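Long-range contacts in probable cell division protein WhiA (Thermotoga maritima, PDB 3HYI), which probably takes part in cell division and chromosome segregation, joining a degenerate LAGLIDADG homing endonuclease domain to a DNA-binding helix-turn-helix domain: residues I13-V18 against S55-R60; V28-L33 against M100-F105; L33-A38 against L118-G123; I49-H54 against I91-S96. All coordinates share one frame; numbering follows the deposited sequence.

Contact 1: I13-V18 against S55-R60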
loop_
_atom_site.group_PDB
_atom_site.type_symbol
_atom_site.label_atom_id
_atom_site.label_comp_id
_atom_site.label_asym_id
_atom_site.label_seq_id
_atom_site.Cartn_x
_atom_site.Cartn_y
_atom_site.Cartn_z
ATOM N N ILE A 13 2.904 -14.626 6.263
ATOM C CA ILE A 13 3.736 -14.892 5.088
ATOM C C ILE A 13 4.875 -15.844 5.443
ATOM O O ILE A 13 5.133 -16.804 4.723
ATOM C CB ILE A 13 4.325 -13.586 4.506
ATOM C CG1 ILE A 13 3.223 -12.740 3.869
ATOM C CG2 ILE A 13 5.405 -13.882 3.466
ATOM C CD1 ILE A 13 3.517 -11.271 3.925
ATOM N N LYS A 14 5.549 -15.576 6.557
ATOM C CA LYS A 14 6.687 -16.394 6.984
ATOM C C LYS A 14 6.304 -17.835 7.348
ATOM O O LYS A 14 7.108 -18.749 7.173
ATOM C CB LYS A 14 7.427 -15.715 8.141
ATOM C CG LYS A 14 8.164 -14.468 7.697
ATOM C CD LYS A 14 8.939 -13.812 8.816
ATOM C CE LYS A 14 9.621 -12.549 8.316
ATOM N NZ LYS A 14 10.620 -12.019 9.274
ATOM N N GLU A 15 5.080 -18.035 7.838
ATOM C CA GLU A 15 4.567 -19.381 8.116
ATOM C C GLU A 15 4.455 -20.249 6.858
ATOM O O GLU A 15 4.654 -21.460 6.923
ATOM C CB GLU A 15 3.203 -19.307 8.806
ATOM C CG GLU A 15 3.274 -18.898 10.271
ATOM C CD GLU A 15 1.913 -18.665 10.883
ATOM O OE1 GLU A 15 0.959 -18.348 10.138
ATOM O OE2 GLU A 15 1.793 -18.796 12.121
ATOM N N GLU A 16 4.130 -19.632 5.722
ATOM C CA GLU A 16 4.073 -20.347 4.440
ATOM C C GLU A 16 5.436 -20.889 4.002
ATOM O O GLU A 16 5.507 -21.840 3.225
ATOM C CB GLU A 16 3.523 -19.444 3.326
ATOM C CG GLU A 16 2.021 -19.215 3.374
ATOM C CD GLU A 16 1.452 -18.718 2.049
ATOM O OE1 GLU A 16 1.854 -19.234 0.983
ATOM O OE2 GLU A 16 0.589 -17.819 2.073
ATOM N N LEU A 17 6.510 -20.278 4.498
ATOM C CA LEU A 17 7.866 -20.616 4.071
ATOM C C LEU A 17 8.556 -21.688 4.920
ATOM O O LEU A 17 9.619 -22.176 4.543
ATOM C CB LEU A 17 8.721 -19.351 4.051
ATOM C CG LEU A 17 8.194 -18.214 3.169
ATOM C CD1 LEU A 17 9.095 -16.991 3.280
ATOM C CD2 LEU A 17 8.072 -18.666 1.717
ATOM N N VAL A 18 7.957 -22.060 6.048
ATOM C CA VAL A 18 8.596 -22.982 6.997
ATOM C C VAL A 18 8.877 -24.369 6.396
ATOM O O VAL A 18 9.878 -24.998 6.745
ATOM C CB VAL A 18 7.752 -23.127 8.296
ATOM C CG1 VAL A 18 8.319 -24.212 9.206
ATOM C CG2 VAL A 18 7.691 -21.801 9.035
ATOM N N SER A 55 11.052 -14.027 14.894
ATOM C CA SER A 55 9.991 -14.805 14.260
ATOM C C SER A 55 10.083 -16.279 14.651
ATOM O O SER A 55 11.165 -16.868 14.621
ATOM C CB SER A 55 10.092 -14.664 12.744
ATOM O OG SER A 55 9.142 -15.478 12.084
ATOM N N PHE A 56 8.947 -16.865 15.021
ATOM C CA PHE A 56 8.866 -18.304 15.284
ATOM C C PHE A 56 8.901 -19.106 13.988
ATOM O O PHE A 56 9.453 -20.203 13.956
ATOM C CB PHE A 56 7.607 -18.654 16.080
ATOM C CG PHE A 56 7.679 -18.249 17.523
ATOM C CD1 PHE A 56 6.965 -17.150 17.991
ATOM C CD2 PHE A 56 8.471 -18.959 18.413
ATOM C CE1 PHE A 56 7.036 -16.778 19.322
ATOM C CE2 PHE A 56 8.549 -18.587 19.744
ATOM C CZ PHE A 56 7.833 -17.495 20.198
ATOM N N ALA A 57 8.302 -18.565 12.929
ATOM C CA ALA A 57 8.383 -19.181 11.604
ATOM C C ALA A 57 9.843 -19.275 11.157
ATOM O O ALA A 57 10.285 -20.319 10.677
ATOM C CB ALA A 57 7.571 -18.387 10.593
ATOM N N ALA A 58 10.581 -18.180 11.327
ATOM C CA ALA A 58 12.015 -18.146 11.020
ATOM C C ALA A 58 12.809 -19.148 11.863
ATOM O O ALA A 58 13.694 -19.824 11.349
ATOM C CB ALA A 58 12.569 -16.742 11.215
ATOM N N SER A 59 12.480 -19.243 13.149
ATOM C CA SER A 59 13.163 -20.168 14.060
ATOM C C SER A 59 12.952 -21.622 13.640
ATOM O O SER A 59 13.887 -22.422 13.662
ATOM C CB SER A 59 12.674 -19.974 15.500
ATOM O OG SER A 59 12.759 -18.616 15.898
ATOM N N ARG A 60 11.721 -21.952 13.259
ATOM C CA ARG A 60 11.378 -23.297 12.798
ATOM C C ARG A 60 12.041 -23.656 11.469
ATOM O O ARG A 60 12.439 -24.802 11.264
ATOM C CB ARG A 60 9.866 -23.444 12.662
ATOM C CG ARG A 60 9.142 -23.475 13.988
ATOM C CD ARG A 60 7.739 -24.023 13.833
ATOM N NE ARG A 60 7.153 -24.325 15.134
ATOM C CZ ARG A 60 6.453 -23.474 15.879
ATOM N NH1 ARG A 60 6.221 -22.233 15.469
ATOM N NH2 ARG A 60 5.978 -23.876 17.050
#
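Ala-57 sets its methyl group against the backbone of Lys-14, where the end of helix 9-16 meets the N-capped start of helix 56-68 in the LAGLIDADG-like fold. This is the tight part: Ala-57 CB lies 3.5 Å from Lys-14 O and 3.6 Å from Lys-14 CB, and the side chain is small enough to let the two backbones come close. Alongside runs the extended lysine chain, its CD passing 3.7 Å from Ser-55 OG before NZ is taken up by the carbonyls of Leu-120 and Gly-123. Ser-55 is the N-cap residue, its OG accepting a nearly straight bond (170°) from Ala-58 N and also bonding to Glu-11. With an alanine in place of Ser-55, Ala-58 N would probably be left without its cap, and the Glu-11 carboxylate without one of its mates. Toward solvent the contact thins. Glu-15 brushes the Ala-57 methyl with CG, while its carboxylate pairs with Arg-7. Val-18 straddles the margin: CG2, anti to the carbonyl carbon, reaches in to 3.4 Å from Ala-57 O, whereas CG1 meets just the root of the exposed Arg-60 side chain, at CB, 3.9 Å away.

Contact 2: V28-L33 against M100-F105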
loop_
_atom_site.group_PDB
_atom_site.type_symbol
_atom_site.label_atom_id
_atom_site.label_comp_id
_atom_site.label_asym_id
_atom_site.label_seq_id
_atom_site.Cartn_x
_atom_site.Cartn_y
_atom_site.Cartn_z
ATOM N N VAL A 28 20.279 -25.137 0.480
ATOM C CA VAL A 28 20.077 -25.178 1.930
ATOM C C VAL A 28 21.136 -24.342 2.654
ATOM O O VAL A 28 20.813 -23.571 3.562
ATOM C CB VAL A 28 20.100 -26.635 2.457
ATOM C CG1 VAL A 28 20.153 -26.673 3.984
ATOM C CG2 VAL A 28 18.890 -27.402 1.939
ATOM N N ILE A 29 22.396 -24.497 2.250
ATOM C CA ILE A 29 23.496 -23.718 2.827
ATOM C C ILE A 29 23.388 -22.245 2.423
ATOM O O ILE A 29 23.714 -21.358 3.214
ATOM C CB ILE A 29 24.873 -24.288 2.421
ATOM C CG1 ILE A 29 25.131 -25.614 3.146
ATOM C CG2 ILE A 29 25.988 -23.310 2.749
ATOM C CD1 ILE A 29 26.278 -26.413 2.567
ATOM N N SER A 30 22.924 -21.992 1.200
ATOM C CA SER A 30 22.704 -20.628 0.726
ATOM C C SER A 30 21.635 -19.926 1.562
ATOM O O SER A 30 21.804 -18.767 1.950
ATOM C CB SER A 30 22.311 -20.622 -0.755
ATOM O OG SER A 30 22.211 -19.300 -1.256
ATOM N N GLU A 31 20.540 -20.626 1.849
ATOM C CA GLU A 31 19.494 -20.066 2.713
ATOM C C GLU A 31 19.985 -19.860 4.145
ATOM O O GLU A 31 19.632 -18.868 4.782
ATOM C CB GLU A 31 18.239 -20.940 2.717
ATOM C CG GLU A 31 17.124 -20.378 3.596
ATOM C CD GLU A 31 15.848 -21.178 3.529
ATOM O OE1 GLU A 31 14.950 -20.907 4.350
ATOM O OE2 GLU A 31 15.741 -22.078 2.671
ATOM N N LEU A 32 20.783 -20.800 4.648
ATOM C CA LEU A 32 21.393 -20.671 5.972
ATOM C C LEU A 32 22.303 -19.446 6.031
ATOM O O LEU A 32 22.288 -18.706 7.012
ATOM C CB LEU A 32 22.185 -21.931 6.329
ATOM C CG LEU A 32 22.810 -21.975 7.729
ATOM C CD1 LEU A 32 21.735 -21.951 8.814
ATOM C CD2 LEU A 32 23.705 -23.201 7.879
ATOM N N LEU A 33 23.082 -19.230 4.974
ATOM C CA LEU A 33 23.947 -18.054 4.875
ATOM C C LEU A 33 23.128 -16.769 4.975
ATOM O O LEU A 33 23.578 -15.791 5.572
ATOM C CB LEU A 33 24.744 -18.072 3.565
ATOM C CG LEU A 33 25.834 -17.004 3.430
ATOM C CD1 LEU A 33 26.988 -17.288 4.390
ATOM C CD2 LEU A 33 26.332 -16.921 1.991
ATOM N N MET A 100 30.190 -21.397 5.012
ATOM C CA MET A 100 30.737 -20.174 4.411
ATOM C C MET A 100 31.315 -20.358 3.003
ATOM O O MET A 100 31.810 -19.397 2.413
ATOM C CB MET A 100 31.824 -19.592 5.322
ATOM C CG MET A 100 31.372 -19.292 6.750
ATOM S SD MET A 100 30.043 -18.074 6.863
ATOM C CE MET A 100 28.601 -19.115 6.778
ATOM N N VAL A 101 31.249 -21.573 2.461
ATOM C CA VAL A 101 31.853 -21.874 1.158
ATOM C C VAL A 101 30.966 -21.468 -0.030
ATOM O O VAL A 101 31.465 -21.284 -1.141
ATOM C CB VAL A 101 32.229 -23.376 1.052
ATOM C CG1 VAL A 101 32.879 -23.687 -0.289
ATOM C CG2 VAL A 101 33.168 -23.766 2.185
ATOM N N ILE A 102 29.663 -21.315 0.201
ATOM C CA ILE A 102 28.717 -20.996 -0.880
ATOM C C ILE A 102 28.805 -19.535 -1.343
ATOM O O ILE A 102 28.963 -18.621 -0.531
ATOM C CB ILE A 102 27.244 -21.340 -0.487
ATOM C CG1 ILE A 102 26.779 -22.621 -1.189
ATOM C CG2 ILE A 102 26.281 -20.223 -0.879
ATOM C CD1 ILE A 102 27.455 -23.881 -0.694
ATOM N N GLU A 103 28.717 -19.342 -2.658
ATOM C CA GLU A 103 28.575 -18.016 -3.266
ATOM C C GLU A 103 27.107 -17.834 -3.668
ATOM O O GLU A 103 26.687 -18.312 -4.724
ATOM C CB GLU A 103 29.507 -17.867 -4.474
ATOM C CG GLU A 103 30.887 -17.321 -4.113
ATOM C CD GLU A 103 31.930 -17.556 -5.193
ATOM O OE1 GLU A 103 32.092 -18.719 -5.625
ATOM O OE2 GLU A 103 32.604 -16.584 -5.599
ATOM N N PRO A 104 26.324 -17.132 -2.827
ATOM C CA PRO A 104 24.863 -17.161 -2.924
ATOM C C PRO A 104 24.277 -16.406 -4.116
ATOM O O PRO A 104 23.139 -16.664 -4.491
ATOM C CB PRO A 104 24.419 -16.501 -1.616
ATOM C CG PRO A 104 25.515 -15.567 -1.288
ATOM C CD PRO A 104 26.778 -16.233 -1.750
ATOM N N PHE A 105 25.045 -15.490 -4.702
ATOM C CA PHE A 105 24.551 -14.650 -5.795
ATOM C C PHE A 105 24.756 -15.276 -7.161
ATOM O O PHE A 105 24.110 -14.876 -8.120
ATOM C CB PHE A 105 25.238 -13.285 -5.771
ATOM C CG PHE A 105 25.120 -12.582 -4.457
ATOM C CD1 PHE A 105 23.936 -11.958 -4.100
ATOM C CD2 PHE A 105 26.183 -12.565 -3.568
ATOM C CE1 PHE A 105 23.815 -11.316 -2.883
ATOM C CE2 PHE A 105 26.071 -11.924 -2.347
ATOM C CZ PHE A 105 24.884 -11.297 -2.002
#
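Leu-33 N donates to Ile-29 O at 2.8 Å, the helical bond that sets these two residues one turn apart on the face of helix 25-39 that residues 100-105 cover. That irregular segment belongs to the loop running from strand 88-94 to helix 108-122 in the LAGLIDADG-like domain, so the contact pins this connection onto helix 25-39. No hydrogen bond crosses it; the grip is apolar.

Ile-102 fills the middle. Its CD1 comes 3.8 Å from Ile-29 CG2, while its other branch, CG2, lies over the helix backbone 3.9 Å from Ser-30 CA. The chi1 of Ile-102, -105°, is well off a staggered value, which may reflect the fit of both branches against the helix.

Ser-30 turns its hydroxyl to Leu-110 O, at the start of helix 108-122, and Pro-104 CB lies 3.6 Å from Ser-30 OG. Leu-33 then splits its two methyls between partners. CD2 packs on the Pro-104 ring, nearest CG at 3.6 Å, the two side chains meeting at about a right angle. CD1 is reached by Met-100 from the other end of the loop segment. The methionine leaves its backbone pointing away from the helix, but bends at chi2 (-61°) and chi3 (90°), and this double bend brings the terminal methyl back: Met-100 CE ends 3.4 Å from Leu-33 CD1, with SD just behind at 4.0 Å.

Contact 3: L33-A38 against L118-G123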
loop_
_atom_site.group_PDB
_atom_site.type_symbol
_atom_site.label_atom_id
_atom_site.label_comp_id
_atom_site.label_asym_id
_atom_site.label_seq_id
_atom_site.Cartn_x
_atom_site.Cartn_y
_atom_site.Cartn_z
ATOM N N LEU A 33 23.082 -19.230 4.974
ATOM C CA LEU A 33 23.947 -18.054 4.875
ATOM C C LEU A 33 23.128 -16.769 4.975
ATOM O O LEU A 33 23.578 -15.791 5.572
ATOM C CB LEU A 33 24.744 -18.072 3.565
ATOM C CG LEU A 33 25.834 -17.004 3.430
ATOM C CD1 LEU A 33 26.988 -17.288 4.390
ATOM C CD2 LEU A 33 26.332 -16.921 1.991
ATOM N N GLY A 34 21.927 -16.782 4.394
ATOM C CA GLY A 34 20.980 -15.678 4.528
ATOM C C GLY A 34 20.629 -15.401 5.979
ATOM O O GLY A 34 20.633 -14.251 6.413
ATOM N N PHE A 35 20.323 -16.464 6.721
ATOM C CA PHE A 35 20.111 -16.381 8.171
ATOM C C PHE A 35 21.357 -15.853 8.879
ATOM O O PHE A 35 21.265 -14.964 9.730
ATOM C CB PHE A 35 19.763 -17.759 8.753
ATOM C CG PHE A 35 18.298 -18.108 8.699
ATOM C CD1 PHE A 35 17.471 -17.850 9.785
ATOM C CD2 PHE A 35 17.757 -18.736 7.584
ATOM C CE1 PHE A 35 16.117 -18.187 9.750
ATOM C CE2 PHE A 35 16.406 -19.078 7.542
ATOM C CZ PHE A 35 15.586 -18.803 8.629
ATOM N N ILE A 36 22.517 -16.412 8.525
ATOM C CA ILE A 36 23.794 -16.024 9.130
ATOM C C ILE A 36 24.131 -14.556 8.863
ATOM O O ILE A 36 24.474 -13.820 9.789
ATOM C CB ILE A 36 24.961 -16.904 8.624
ATOM C CG1 ILE A 36 24.815 -18.342 9.129
ATOM C CG2 ILE A 36 26.305 -16.336 9.080
ATOM C CD1 ILE A 36 25.868 -19.288 8.587
ATOM N N LYS A 37 24.036 -14.137 7.604
ATOM C CA LYS A 37 24.350 -12.755 7.229
ATOM C C LYS A 37 23.414 -11.744 7.897
ATOM O O LYS A 37 23.856 -10.682 8.342
ATOM C CB LYS A 37 24.297 -12.575 5.708
ATOM C CG LYS A 37 25.421 -13.262 4.929
ATOM C CD LYS A 37 26.799 -12.806 5.380
ATOM C CE LYS A 37 27.857 -13.118 4.331
ATOM N NZ LYS A 37 29.241 -12.995 4.878
ATOM N N ALA A 38 22.128 -12.079 7.969
ATOM C CA ALA A 38 21.123 -11.173 8.529
ATOM C C ALA A 38 21.130 -11.139 10.060
ATOM O O ALA A 38 21.129 -10.061 10.657
ATOM C CB ALA A 38 19.733 -11.544 8.019
ATOM N N LEU A 118 17.348 -14.376 4.168
ATOM C CA LEU A 118 17.420 -12.953 4.526
ATOM C C LEU A 118 16.078 -12.414 5.019
ATOM O O LEU A 118 16.014 -11.691 6.012
ATOM C CB LEU A 118 17.882 -12.113 3.330
ATOM C CG LEU A 118 19.369 -12.109 2.967
ATOM C CD1 LEU A 118 19.606 -11.210 1.759
ATOM C CD2 LEU A 118 20.228 -11.658 4.147
ATOM N N PHE A 119 15.016 -12.775 4.307
ATOM C CA PHE A 119 13.673 -12.293 4.597
ATOM C C PHE A 119 13.092 -12.892 5.873
ATOM O O PHE A 119 12.525 -12.173 6.699
ATOM C CB PHE A 119 12.743 -12.602 3.423
ATOM C CG PHE A 119 11.324 -12.179 3.652
ATOM C CD1 PHE A 119 10.362 -13.106 4.028
ATOM C CD2 PHE A 119 10.953 -10.850 3.509
ATOM C CE1 PHE A 119 9.055 -12.720 4.242
ATOM C CE2 PHE A 119 9.640 -10.453 3.724
ATOM C CZ PHE A 119 8.690 -11.389 4.089
ATOM N N LEU A 120 13.212 -14.208 6.018
ATOM C CA LEU A 120 12.709 -14.894 7.206
ATOM C C LEU A 120 13.353 -14.347 8.475
ATOM O O LEU A 120 12.659 -14.023 9.439
ATOM C CB LEU A 120 12.947 -16.408 7.112
ATOM C CG LEU A 120 11.913 -17.216 6.320
ATOM C CD1 LEU A 120 12.441 -18.605 6.053
ATOM C CD2 LEU A 120 10.568 -17.284 7.050
ATOM N N SER A 121 14.677 -14.232 8.459
ATOM C CA SER A 121 15.438 -13.874 9.655
ATOM C C SER A 121 15.347 -12.383 9.999
ATOM O O SER A 121 15.021 -12.027 11.132
ATOM C CB SER A 121 16.909 -14.293 9.500
ATOM O OG SER A 121 17.527 -13.656 8.394
ATOM N N GLY A 122 15.636 -11.522 9.026
ATOM C CA GLY A 122 15.709 -10.080 9.272
ATOM C C GLY A 122 14.766 -9.208 8.461
ATOM O O GLY A 122 14.816 -7.981 8.566
ATOM N N GLY A 123 13.906 -9.828 7.657
ATOM C CA GLY A 123 12.991 -9.085 6.794
ATOM C C GLY A 123 11.597 -8.957 7.375
ATOM O O GLY A 123 11.264 -9.594 8.367
#
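Leu-118 meets helix 25-39 at Gly-34, where the CA atoms of the two residues are only 4.5 Å apart. A beta carbon on Gly-34 would fall about 2.9 Å from Leu-118 N, so the bare glycine is what allows so close an approach. The leucine then reaches forward with one branch: CD2 lies 3.5 Å from Gly-34 O and also touches the Ala-38 methyl. Two residues on, Leu-120 presents CB to the far end of the Phe-35 ring, 3.9 Å from CZ, the two side chains slanting across each other.

These are the paired helices at the centre of a LAGLIDADG fold, one from each half of the domain; over residues 33-38 and 118-122 the axes pass 7.9 Å apart at -41°.

Ser-121 points into the interface. Its CB lies 3.6 Å from Phe-35 CD1, and its OG, placed by a chi1 of 60°, bonds back to Gly-117 O while pressing tightly on Ala-38 CB at 3.1 Å. Phe-35 bridges Leu-120 and Ser-121 and carries on to Ala-58 and Leu-62 of helix 56-68; an alanine here is likely to open a gap beside Ser-121 CB and leave Leu-120 without its aromatic neighbour. Last comes Gly-122, still helical in its bonding to Leu-118 O, where a beta carbon would crowd the methyl of Ala-38.

Contact 4: I49-H54 against I91-S96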
loop_
_atom_site.group_PDB
_atom_site.type_symbol
_atom_site.label_atom_id
_atom_site.label_comp_id
_atom_site.label_asym_id
_atom_site.label_seq_id
_atom_site.Cartn_x
_atom_site.Cartn_y
_atom_site.Cartn_z
ATOM N N ILE A 49 27.557 -20.349 16.154
ATOM C CA ILE A 49 26.814 -19.258 15.546
ATOM C C ILE A 49 25.639 -18.969 16.466
ATOM O O ILE A 49 24.871 -19.874 16.793
ATOM C CB ILE A 49 26.262 -19.616 14.151
ATOM C CG1 ILE A 49 27.377 -20.128 13.238
ATOM C CG2 ILE A 49 25.594 -18.398 13.529
ATOM C CD1 ILE A 49 26.917 -20.427 11.827
ATOM N N VAL A 50 25.511 -17.718 16.894
ATOM C CA VAL A 50 24.360 -17.283 17.669
ATOM C C VAL A 50 23.382 -16.557 16.747
ATOM O O VAL A 50 23.716 -15.517 16.178
ATOM C CB VAL A 50 24.774 -16.351 18.819
ATOM C CG1 VAL A 50 23.548 -15.709 19.454
ATOM C CG2 VAL A 50 25.589 -17.120 19.862
ATOM N N PHE A 51 22.184 -17.124 16.598
ATOM C CA PHE A 51 21.113 -16.506 15.820
ATOM C C PHE A 51 20.120 -15.805 16.745
ATOM O O PHE A 51 19.655 -16.392 17.720
ATOM C CB PHE A 51 20.361 -17.557 15.001
ATOM C CG PHE A 51 21.188 -18.204 13.928
ATOM C CD1 PHE A 51 21.269 -17.641 12.664
ATOM C CD2 PHE A 51 21.869 -19.387 14.176
ATOM C CE1 PHE A 51 22.026 -18.240 11.665
ATOM C CE2 PHE A 51 22.629 -19.991 13.181
ATOM C CZ PHE A 51 22.706 -19.415 11.924
ATOM N N SER A 52 19.800 -14.553 16.427
ATOM C CA SER A 52 18.794 -13.783 17.155
ATOM C C SER A 52 17.588 -13.600 16.240
ATOM O O SER A 52 17.692 -12.936 15.215
ATOM C CB SER A 52 19.359 -12.421 17.558
ATOM O OG SER A 52 20.575 -12.567 18.275
ATOM N N LEU A 53 16.453 -14.194 16.605
ATOM C CA LEU A 53 15.277 -14.221 15.733
ATOM C C LEU A 53 14.014 -13.761 16.455
ATOM O O LEU A 53 13.709 -14.239 17.545
ATOM C CB LEU A 53 15.061 -15.634 15.185
ATOM C CG LEU A 53 16.196 -16.239 14.351
ATOM C CD1 LEU A 53 15.879 -17.686 14.000
ATOM C CD2 LEU A 53 16.457 -15.426 13.080
ATOM N N HIS A 54 13.279 -12.841 15.834
ATOM C CA HIS A 54 12.012 -12.353 16.383
ATOM C C HIS A 54 10.805 -13.106 15.822
ATOM O O HIS A 54 9.673 -12.860 16.237
ATOM C CB HIS A 54 11.873 -10.854 16.123
ATOM C CG HIS A 54 12.920 -10.032 16.804
ATOM N ND1 HIS A 54 14.192 -9.882 16.296
ATOM C CD2 HIS A 54 12.893 -9.331 17.962
ATOM C CE1 HIS A 54 14.901 -9.116 17.105
ATOM N NE2 HIS A 54 14.136 -8.767 18.124
ATOM N N ILE A 91 19.080 -18.802 19.175
ATOM C CA ILE A 91 19.396 -20.162 18.756
ATOM C C ILE A 91 20.905 -20.284 18.549
ATOM O O ILE A 91 21.482 -19.585 17.715
ATOM C CB ILE A 91 18.643 -20.549 17.464
ATOM C CG1 ILE A 91 17.133 -20.364 17.658
ATOM C CG2 ILE A 91 18.956 -21.988 17.071
ATOM C CD1 ILE A 91 16.305 -20.644 16.421
ATOM N N THR A 92 21.534 -21.162 19.329
ATOM C CA THR A 92 22.968 -21.415 19.221
ATOM C C THR A 92 23.206 -22.738 18.506
ATOM O O THR A 92 22.687 -23.777 18.914
ATOM C CB THR A 92 23.645 -21.452 20.603
ATOM O OG1 THR A 92 23.427 -20.207 21.274
ATOM C CG2 THR A 92 25.143 -21.689 20.463
ATOM N N ALA A 93 23.989 -22.686 17.433
ATOM C CA ALA A 93 24.287 -23.860 16.622
ATOM C C ALA A 93 25.786 -23.997 16.409
ATOM O O ALA A 93 26.547 -23.050 16.614
ATOM C CB ALA A 93 23.573 -23.768 15.286
ATOM N N GLU A 94 26.197 -25.189 15.991
ATOM C CA GLU A 94 27.603 -25.495 15.760
ATOM C C GLU A 94 28.059 -24.889 14.438
ATOM O O GLU A 94 27.353 -24.983 13.434
ATOM C CB GLU A 94 27.808 -27.009 15.742
ATOM C CG GLU A 94 29.257 -27.451 15.885
ATOM C CD GLU A 94 29.384 -28.869 16.415
ATOM O OE1 GLU A 94 28.486 -29.694 16.138
ATOM O OE2 GLU A 94 30.382 -29.158 17.112
ATOM N N TYR A 95 29.234 -24.262 14.447
ATOM C CA TYR A 95 29.811 -23.704 13.228
ATOM C C TYR A 95 30.469 -24.799 12.392
ATOM O O TYR A 95 31.149 -25.683 12.921
ATOM C CB TYR A 95 30.839 -22.609 13.533
ATOM C CG TYR A 95 31.529 -22.108 12.281
ATOM C CD1 TYR A 95 30.849 -21.308 11.366
ATOM C CD2 TYR A 95 32.847 -22.464 11.990
ATOM C CE1 TYR A 95 31.460 -20.858 10.209
ATOM C CE2 TYR A 95 33.471 -22.016 10.829
ATOM C CZ TYR A 95 32.766 -21.212 9.943
ATOM O OH TYR A 95 33.359 -20.758 8.789
ATOM N N SER A 96 30.255 -24.719 11.083
ATOM C CA SER A 96 30.910 -25.590 10.118
ATOM C C SER A 96 31.424 -24.728 8.964
ATOM O O SER A 96 30.713 -23.843 8.484
ATOM C CB SER A 96 29.924 -26.647 9.615
ATOM O OG SER A 96 30.470 -27.406 8.552
#
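Phe-51 CB starts beside the neighbouring strand, 4.2 Å from Ile-91 CB and 3.6 Å from Ile-91 O. The chi1 of -66° puts CG anti to the carbonyl carbon, and the ring slants off the sheet toward helix 25-39, one edge turned to strand 88-94. Ile-91 O lies in the ring plane at that edge, 3.6 Å from Phe-51 CD2; further out, CE2 comes to 4.4 Å from Ala-93 CB. Ile-49 CG2 covers one face of the ring, offset toward the rim. At the tip CZ, with CE1, packs on Ile-36 and Phe-35 of helix 25-39.

The two strands are the central pair of the four-stranded antiparallel sheet of the first LAGLIDADG-like half, and helices 25-39 and 56-68 cover the face that carries Phe-51. Phe-51 with Ile-91, and Ile-49 with Ala-93, are hydrogen-bonded pairs; the shortest of the four bonds, Phe-51 N to Ile-91 O, is 2.8 Å long and nearly straight at 172°. Val-50 and Thr-92 form the non-hydrogen-bonded pair between them, on the opposite face. Beyond the ladder, Leu-53 CD1 touches Ile-91 CD1 at 3.8 Å, and Ile-49 CD1 approaches the Tyr-95 ring edge, 4.1 Å from Tyr-95 CD1.

From the N terminus, helix 9-16 is first to find a distant partner: contact 1 closes a loop to the start of helix 56-68. Before that loop is complete, helix 25-39 opens two more, contact 2 to loop 100-105 and contact 3 to helix 108-122. They share Leu-33, and both cross contact 1 and each other. Contact 4, within the sheet, lies wholly inside the spans of contacts 2 and 3 but crosses contact 1. In space, Lys-14 ties contact 1 to contact 3 through the end of helix 108-122, while Ile-36 touches both Met-100 of contact 2 and Ile-49 of contact 4. The sheet, its covering helices and the second half are thereby joined.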